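Local coordinates for hydrolase family protein (Deinococcus radiodurans R1, PDB 3CNH), which is a predicted hydrolase of the haloacid dehalogenase-like superfamily and probably acts as a phosphatase, at residues A[8-11]-A[12-16]; A[165-168]-A[169-172]. All blocks are in the same frame, centred on the assembly; numbering follows the deposited sequence.

Contact 1: A[8-11]-A[12-16]; sequences FWDI and GGVLL. With NA (sodium ion), chain C; PO4 (phosphate ion), chain D.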
ATOM      1  N   PHE A   8     -10.083  -6.650   2.833  1.00 32.97           N
ATOM      2  CA  PHE A   8      -9.161  -5.973   1.935  1.00 33.72           C
ATOM      3  C   PHE A   8      -8.304  -5.043   2.779  1.00 35.52           C
ATOM      4  O   PHE A   8      -8.807  -4.212   3.538  1.00 35.53           O
ATOM      5  CB  PHE A   8      -9.937  -5.158   0.901  1.00 33.11           C
ATOM      6  CG  PHE A   8     -10.711  -5.997  -0.082  1.00 34.17           C
ATOM      7  CD1 PHE A   8     -11.955  -6.513   0.257  1.00 37.75           C
ATOM      8  CD2 PHE A   8     -10.204  -6.271  -1.334  1.00 36.20           C
ATOM      9  CE1 PHE A   8     -12.671  -7.300  -0.644  1.00 40.84           C
ATOM     10  CE2 PHE A   8     -10.914  -7.074  -2.220  1.00 38.81           C
ATOM     11  CZ  PHE A   8     -12.136  -7.568  -1.878  1.00 39.51           C
ATOM     12  N   TRP A   9      -6.996  -5.198   2.615  1.00 34.66           N
ATOM     13  CA  TRP A   9      -6.015  -4.493   3.429  1.00 34.20           C
ATOM     14  C   TRP A   9      -5.095  -3.561   2.658  1.00 34.35           C
ATOM     15  O   TRP A   9      -4.447  -3.915   1.694  1.00 34.63           O
ATOM     16  CB  TRP A   9      -5.092  -5.479   4.178  1.00 33.24           C
ATOM     17  CG  TRP A   9      -5.719  -6.318   5.229  1.00 33.14           C
ATOM     18  CD1 TRP A   9      -6.489  -7.439   5.048  1.00 35.92           C
ATOM     19  CD2 TRP A   9      -5.637  -6.117   6.645  1.00 33.21           C
ATOM     20  NE1 TRP A   9      -6.918  -7.919   6.260  1.00 35.23           N
ATOM     21  CE2 TRP A   9      -6.404  -7.134   7.261  1.00 34.07           C
ATOM     22  CE3 TRP A   9      -5.028  -5.158   7.451  1.00 36.36           C
ATOM     23  CZ2 TRP A   9      -6.526  -7.237   8.644  1.00 36.11           C
ATOM     24  CZ3 TRP A   9      -5.138  -5.267   8.802  1.00 34.98           C
ATOM     25  CH2 TRP A   9      -5.906  -6.283   9.392  1.00 34.01           C
ATOM     26  N   ASP A  10      -5.083  -2.354   3.152  1.00 32.83           N
ATOM     27  CA  ASP A  10      -4.061  -1.356   2.798  1.00 34.08           C
ATOM     28  C   ASP A  10      -2.777  -1.956   3.394  1.00 33.57           C
ATOM     29  O   ASP A  10      -2.819  -2.695   4.412  1.00 34.12           O
ATOM     30  CB  ASP A  10      -4.489  -0.060   3.489  1.00 35.54           C
ATOM     31  CG  ASP A  10      -3.591   1.074   3.314  1.00 44.74           C
ATOM     32  OD1 ASP A  10      -2.922   1.169   2.294  1.00 38.08           O
ATOM     33  OD2 ASP A  10      -3.639   1.961   4.245  1.00 43.39           O
ATOM     34  N   ILE A  11      -1.643  -1.658   2.771  1.00 33.47           N
ATOM     35  CA  ILE A  11      -0.356  -2.144   3.314  1.00 32.81           C
ATOM     36  C   ILE A  11       0.369  -1.010   4.043  1.00 32.87           C
ATOM     37  O   ILE A  11       0.565  -1.042   5.242  1.00 32.64           O
ATOM     38  CB  ILE A  11       0.511  -2.813   2.279  1.00 32.32           C
ATOM     39  CG1 ILE A  11      -0.254  -4.007   1.671  1.00 35.71           C
ATOM     40  CG2 ILE A  11       1.849  -3.289   2.892  1.00 35.84           C
ATOM     41  CD1 ILE A  11       0.508  -4.777   0.591  1.00 34.61           C
ATOM     42  N   GLY A  12       0.711   0.025   3.299  1.00 33.90           N
ATOM     43  CA  GLY A  12       1.409   1.186   3.902  1.00 35.61           C
ATOM     44  C   GLY A  12       0.587   1.922   4.944  1.00 35.92           C
ATOM     45  O   GLY A  12      -0.526   2.358   4.663  1.00 38.55           O
ATOM     46  N   GLY A  13       1.161   2.076   6.121  1.00 35.32           N
ATOM     47  CA  GLY A  13       0.527   2.727   7.258  1.00 36.42           C
ATOM     48  C   GLY A  13      -0.394   1.842   8.066  1.00 37.04           C
ATOM     49  O   GLY A  13      -0.998   2.286   9.053  1.00 37.90           O
ATOM     50  N   VAL A  14      -0.465   0.587   7.648  1.00 35.19           N
ATOM     51  CA  VAL A  14      -1.319  -0.409   8.310  1.00 33.38           C
ATOM     52  C   VAL A  14      -0.484  -1.624   8.713  1.00 32.89           C
ATOM     53  O   VAL A  14      -0.146  -1.819   9.897  1.00 34.10           O
ATOM     54  CB  VAL A  14      -2.523  -0.775   7.430  1.00 34.17           C
ATOM     55  CG1 VAL A  14      -3.393  -1.867   8.038  1.00 31.33           C
ATOM     56  CG2 VAL A  14      -3.404   0.470   7.180  1.00 35.95           C
ATOM     57  N   LEU A  15      -0.106  -2.400   7.708  1.00 33.38           N
ATOM     58  CA  LEU A  15       0.707  -3.611   7.930  1.00 32.78           C
ATOM     59  C   LEU A  15       2.196  -3.300   8.064  1.00 32.38           C
ATOM     60  O   LEU A  15       2.941  -3.911   8.826  1.00 33.53           O
ATOM     61  CB  LEU A  15       0.501  -4.599   6.782  1.00 34.21           C
ATOM     62  CG  LEU A  15      -0.916  -5.186   6.690  1.00 34.85           C
ATOM     63  CD1 LEU A  15      -1.099  -5.955   5.377  1.00 35.11           C
ATOM     64  CD2 LEU A  15      -1.220  -6.044   7.921  1.00 34.69           C
ATOM     65  N   LEU A  16       2.606  -2.340   7.271  1.00 31.98           N
ATOM     66  CA  LEU A  16       3.993  -1.856   7.224  1.00 32.56           C
ATOM     67  C   LEU A  16       3.986  -0.355   7.231  1.00 34.44           C
ATOM     68  O   LEU A  16       2.945   0.282   7.096  1.00 33.93           O
ATOM     69  CB  LEU A  16       4.682  -2.318   5.928  1.00 34.06           C
ATOM     70  CG  LEU A  16       4.684  -3.824   5.558  1.00 31.76           C
ATOM     71  CD1 LEU A  16       5.317  -4.034   4.162  1.00 31.78           C
ATOM     72  CD2 LEU A  16       5.360  -4.674   6.622  1.00 32.92           C
TER
HETATM   73 NA    NA C 200      -2.128   3.752   3.824  1.00 25.67          NA
HETATM   74  P   PO4 D 201      -0.767   1.872   0.424  0.75 27.09           P
HETATM   75  O1  PO4 D 201      -1.978   1.917  -0.388  0.75 21.14           O
HETATM   76  O2  PO4 D 201      -0.992   2.650   1.726  0.75 26.60           O
HETATM   77  O3  PO4 D 201      -0.143   0.485   0.640  0.75 24.64           O
HETATM   78  O4  PO4 D 201       0.367   2.683  -0.203  0.75 28.79           O
HETATM   79  O   HOH W   1      -0.470   5.377   4.084  1.00 41.99           O
HETATM   80  O   HOH W   2      -3.654   4.851   2.585  1.00 25.51           O

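Contact 2: A[165-168]-A[169-172]; sequences DDRL and QNVQ. With NA (sodium ion), chain C.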
ATOM      1  N   ASP A 165      -7.975   0.681   6.035  1.00 33.87           N
ATOM      2  CA  ASP A 165      -7.038   1.717   5.492  1.00 33.86           C
ATOM      3  C   ASP A 165      -6.753   2.715   6.578  1.00 32.74           C
ATOM      4  O   ASP A 165      -7.570   2.921   7.450  1.00 32.79           O
ATOM      5  CB  ASP A 165      -7.653   2.404   4.278  1.00 34.56           C
ATOM      6  CG  ASP A 165      -6.617   3.099   3.381  1.00 35.21           C
ATOM      7  OD1 ASP A 165      -6.113   4.208   3.747  1.00 35.55           O
ATOM      8  OD2 ASP A 165      -6.387   2.555   2.278  1.00 37.04           O
ATOM      9  N   ASP A 166      -5.610   3.390   6.507  1.00 33.36           N
ATOM     10  CA  ASP A 166      -5.312   4.388   7.547  1.00 34.21           C
ATOM     11  C   ASP A 166      -5.817   5.761   7.220  1.00 34.60           C
ATOM     12  O   ASP A 166      -5.802   6.630   8.076  1.00 35.61           O
ATOM     13  CB  ASP A 166      -3.838   4.476   7.965  1.00 34.89           C
ATOM     14  CG  ASP A 166      -2.921   4.876   6.872  1.00 40.91           C
ATOM     15  OD1 ASP A 166      -3.199   4.556   5.706  1.00 40.27           O
ATOM     16  OD2 ASP A 166      -1.874   5.447   7.192  1.00 47.49           O
ATOM     17  N   ARG A 167      -6.248   5.947   5.972  1.00 33.95           N
ATOM     18  CA  ARG A 167      -6.738   7.259   5.527  1.00 34.69           C
ATOM     19  C   ARG A 167      -8.264   7.291   5.443  1.00 34.94           C
ATOM     20  O   ARG A 167      -8.871   6.494   4.737  1.00 34.97           O
ATOM     21  CB  ARG A 167      -6.137   7.618   4.157  1.00 37.11           C
ATOM     22  CG  ARG A 167      -4.625   7.623   4.154  1.00 39.88           C
ATOM     23  CD  ARG A 167      -4.051   8.003   2.778  1.00 44.27           C
ATOM     24  NE  ARG A 167      -2.646   7.603   2.613  1.00 49.34           N
ATOM     25  CZ  ARG A 167      -1.629   8.453   2.624  1.00 56.84           C
ATOM     26  NH1 ARG A 167      -1.851   9.746   2.751  1.00 54.27           N
ATOM     27  NH2 ARG A 167      -0.393   8.002   2.477  1.00 58.28           N
ATOM     28  N   LEU A 168      -8.838   8.299   6.091  1.00 33.59           N
ATOM     29  CA  LEU A 168     -10.281   8.502   6.103  1.00 33.20           C
ATOM     30  C   LEU A 168     -10.835   8.614   4.679  1.00 32.73           C
ATOM     31  O   LEU A 168     -11.880   8.068   4.390  1.00 32.52           O
ATOM     32  CB  LEU A 168     -10.669   9.731   6.893  1.00 34.51           C
ATOM     33  CG  LEU A 168     -12.164  10.027   6.967  1.00 34.56           C
ATOM     34  CD1 LEU A 168     -12.956   8.930   7.692  1.00 35.97           C
ATOM     35  CD2 LEU A 168     -12.309  11.396   7.639  1.00 40.86           C
ATOM     36  N   GLN A 169     -10.140   9.344   3.816  1.00 31.52           N
ATOM     37  CA  GLN A 169     -10.637   9.492   2.435  1.00 31.11           C
ATOM     38  C   GLN A 169     -10.831   8.137   1.759  1.00 31.70           C
ATOM     39  O   GLN A 169     -11.802   7.921   0.997  1.00 32.34           O
ATOM     40  CB  GLN A 169      -9.698  10.380   1.614  1.00 31.44           C
ATOM     41  CG  GLN A 169     -10.157  10.689   0.186  1.00 32.70           C
ATOM     42  CD  GLN A 169      -9.183  11.657  -0.506  1.00 34.16           C
ATOM     43  OE1 GLN A 169      -8.220  12.111   0.129  1.00 34.43           O
ATOM     44  NE2 GLN A 169      -9.405  11.957  -1.795  1.00 32.09           N
ATOM     45  N   ASN A 170      -9.927   7.206   2.056  1.00 32.64           N
ATOM     46  CA  ASN A 170      -9.991   5.841   1.475  1.00 33.09           C
ATOM     47  C   ASN A 170     -11.123   5.029   2.106  1.00 33.48           C
ATOM     48  O   ASN A 170     -11.822   4.265   1.433  1.00 35.33           O
ATOM     49  CB  ASN A 170      -8.664   5.110   1.545  1.00 33.09           C
ATOM     50  CG  ASN A 170      -7.700   5.575   0.484  1.00 39.31           C
ATOM     51  OD1 ASN A 170      -8.128   5.912  -0.605  1.00 42.22           O
ATOM     52  ND2 ASN A 170      -6.421   5.515   0.758  1.00 36.24           N
ATOM     53  N   VAL A 171     -11.305   5.202   3.411  1.00 32.79           N
ATOM     54  CA  VAL A 171     -12.389   4.536   4.123  1.00 32.67           C
ATOM     55  C   VAL A 171     -13.741   4.987   3.578  1.00 31.97           C
ATOM     56  O   VAL A 171     -14.667   4.183   3.287  1.00 32.67           O
ATOM     57  CB  VAL A 171     -12.282   4.777   5.668  1.00 32.73           C
ATOM     58  CG1 VAL A 171     -13.554   4.347   6.393  1.00 33.42           C
ATOM     59  CG2 VAL A 171     -11.013   4.079   6.187  1.00 34.45           C
ATOM     60  N   GLN A 172     -13.838   6.291   3.395  1.00 31.66           N
ATOM     61  CA  GLN A 172     -15.071   6.878   2.887  1.00 31.67           C
ATOM     62  C   GLN A 172     -15.373   6.428   1.459  1.00 31.64           C
ATOM     63  O   GLN A 172     -16.513   6.172   1.104  1.00 33.03           O
ATOM     64  CB  GLN A 172     -15.079   8.403   3.041  1.00 30.71           C
ATOM     65  CG  GLN A 172     -15.089   8.871   4.490  1.00 33.56           C
ATOM     66  CD  GLN A 172     -14.918  10.351   4.636  1.00 40.43           C
ATOM     67  OE1 GLN A 172     -14.205  10.971   3.856  1.00 39.98           O
ATOM     68  NE2 GLN A 172     -15.552  10.932   5.648  1.00 40.57           N
TER
HETATM   69 NA    NA C 200      -2.128   3.752   3.824  1.00 25.67          NA
HETATM   70  O   HOH W   2      -3.654   4.851   2.585  1.00 25.51           O
HETATM   71  O   HOH W   1      -0.470   5.377   4.084  1.00 41.99           O

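Contact 1: A[8-11]-A[12-16]
W9 meets V14 and L15 at the apolar centre of this turn. CG1 of V14 comes in the plane of the indole, against its edge, 3.7 Å from W9 CE3. L15 brings CD2 to the same ring atom, and both side chains cross the indole at about a right angle. V91 and A95 of helix 89-98 pack on the same group. I11 and L16 lie side by side and point the same way, with I11 CG2 3.8 Å from L16 CD1.

Further out, the backbone turns tightly round I11 O. Three amides grip this oxygen. L15 N, at 2.9 Å from I11 O, lies in the carbonyl plane on a lone pair. V14 N and L16 N lie well out of it, on opposite faces.

The polar edge lies in the loop after strand 6-9, which is consistent with the first conserved motif of the haloacid dehalogenase fold. CG of D10 is anti to its backbone N (chi1 178°), which carries the carboxylate to the sodium ion. D10 OD2 binds the sodium ion at 2.4 Å, and G12 O binds it at 2.3 Å. PO4 O2, two waters and D166 complete the site. D10 OD1 has a salt bridge to K141. G12 N donates to PO4 O3 at 2.8 Å, and a CB on G12 would crowd PO4 O2. The positive phi of G13 (83°) also favours glycine. The chemistry implies a loop that offers carboxylate and carbonyl oxygens to a cation and backbone N-H to an anion, consistent with a phosphate-handling site, although the phosphate probably comes from the crystallisation liquor.

Contact 2: A[165-168]-A[169-172]
D165 meets N170 where an Asx turn, D165 to R167, leads from strand 161-165 into helix 168-176. The paired aspartates D165 and D166 are consistent with the acidic motif that helps bind the metal in this superfamily. The D165 carboxylate and the N170 amide are steeply turned, their planes 68° apart. CG of D165 lies anti to the backbone N (chi1 -160°), which sets the carboxylate against N170 CB, 3.4 Å from D165 CG. N170 ND2 gives a weak bond to D165 OD1 at 3.3 Å. The turn itself is closed by R167 N, which donates to D165 OD1 at 2.8 Å on the anti lone pair, away from the other oxygen. Water 2 donates to this oxygen as well. The second oxygen, D165 OD2, has a salt bridge to K141. An alanine here would remove the acceptor of R167 N and is likely to leave the turn less fixed and K141 without this charge partner.

R167 is the N-cap residue, and its side chain runs beside N170, pointing the same way. The guanidinium and amide planes are 76° apart. Water 2 lies in the guanidinium plane at its edge and accepts from NE. The same water binds the sodium ion, so R167 and D165 both reach the metal through it. D166 binds directly, with OD1 2.3 Å from the sodium ion.

Behind the cap, regular helix bonds begin. R167 O accepts from V171 N at 3.1 Å, and CG2 of V171 lies against the same oxygen. On the exposed side, the side chains of L168 and Q172 cross at a slant. Q172 lays its extended chain against the leucine, and its amide carbon CD comes 3.6 Å from L168 CG.

Contact 1 is buried near the centre of the chain. Contact 2 is only partly buried, with its helix start on the surface. They begin at the ends of strands 6-9 and 161-165, which are neighbours in the parallel sheet. Both share one sodium ion and its two waters. Contact 1 gives the metal a carboxylate and a backbone carbonyl, and contact 2 gives a carboxylate. D10 OD2 and D166 OD1 stand 3.0 Å apart, and the shared cation probably offsets their like charges. K141 pairs with an aspartate in each contact. The inner turn packs an indole and aliphatic groups, while the outer one relies on an Asx turn, water-bridged polar groups and the first helix bonds.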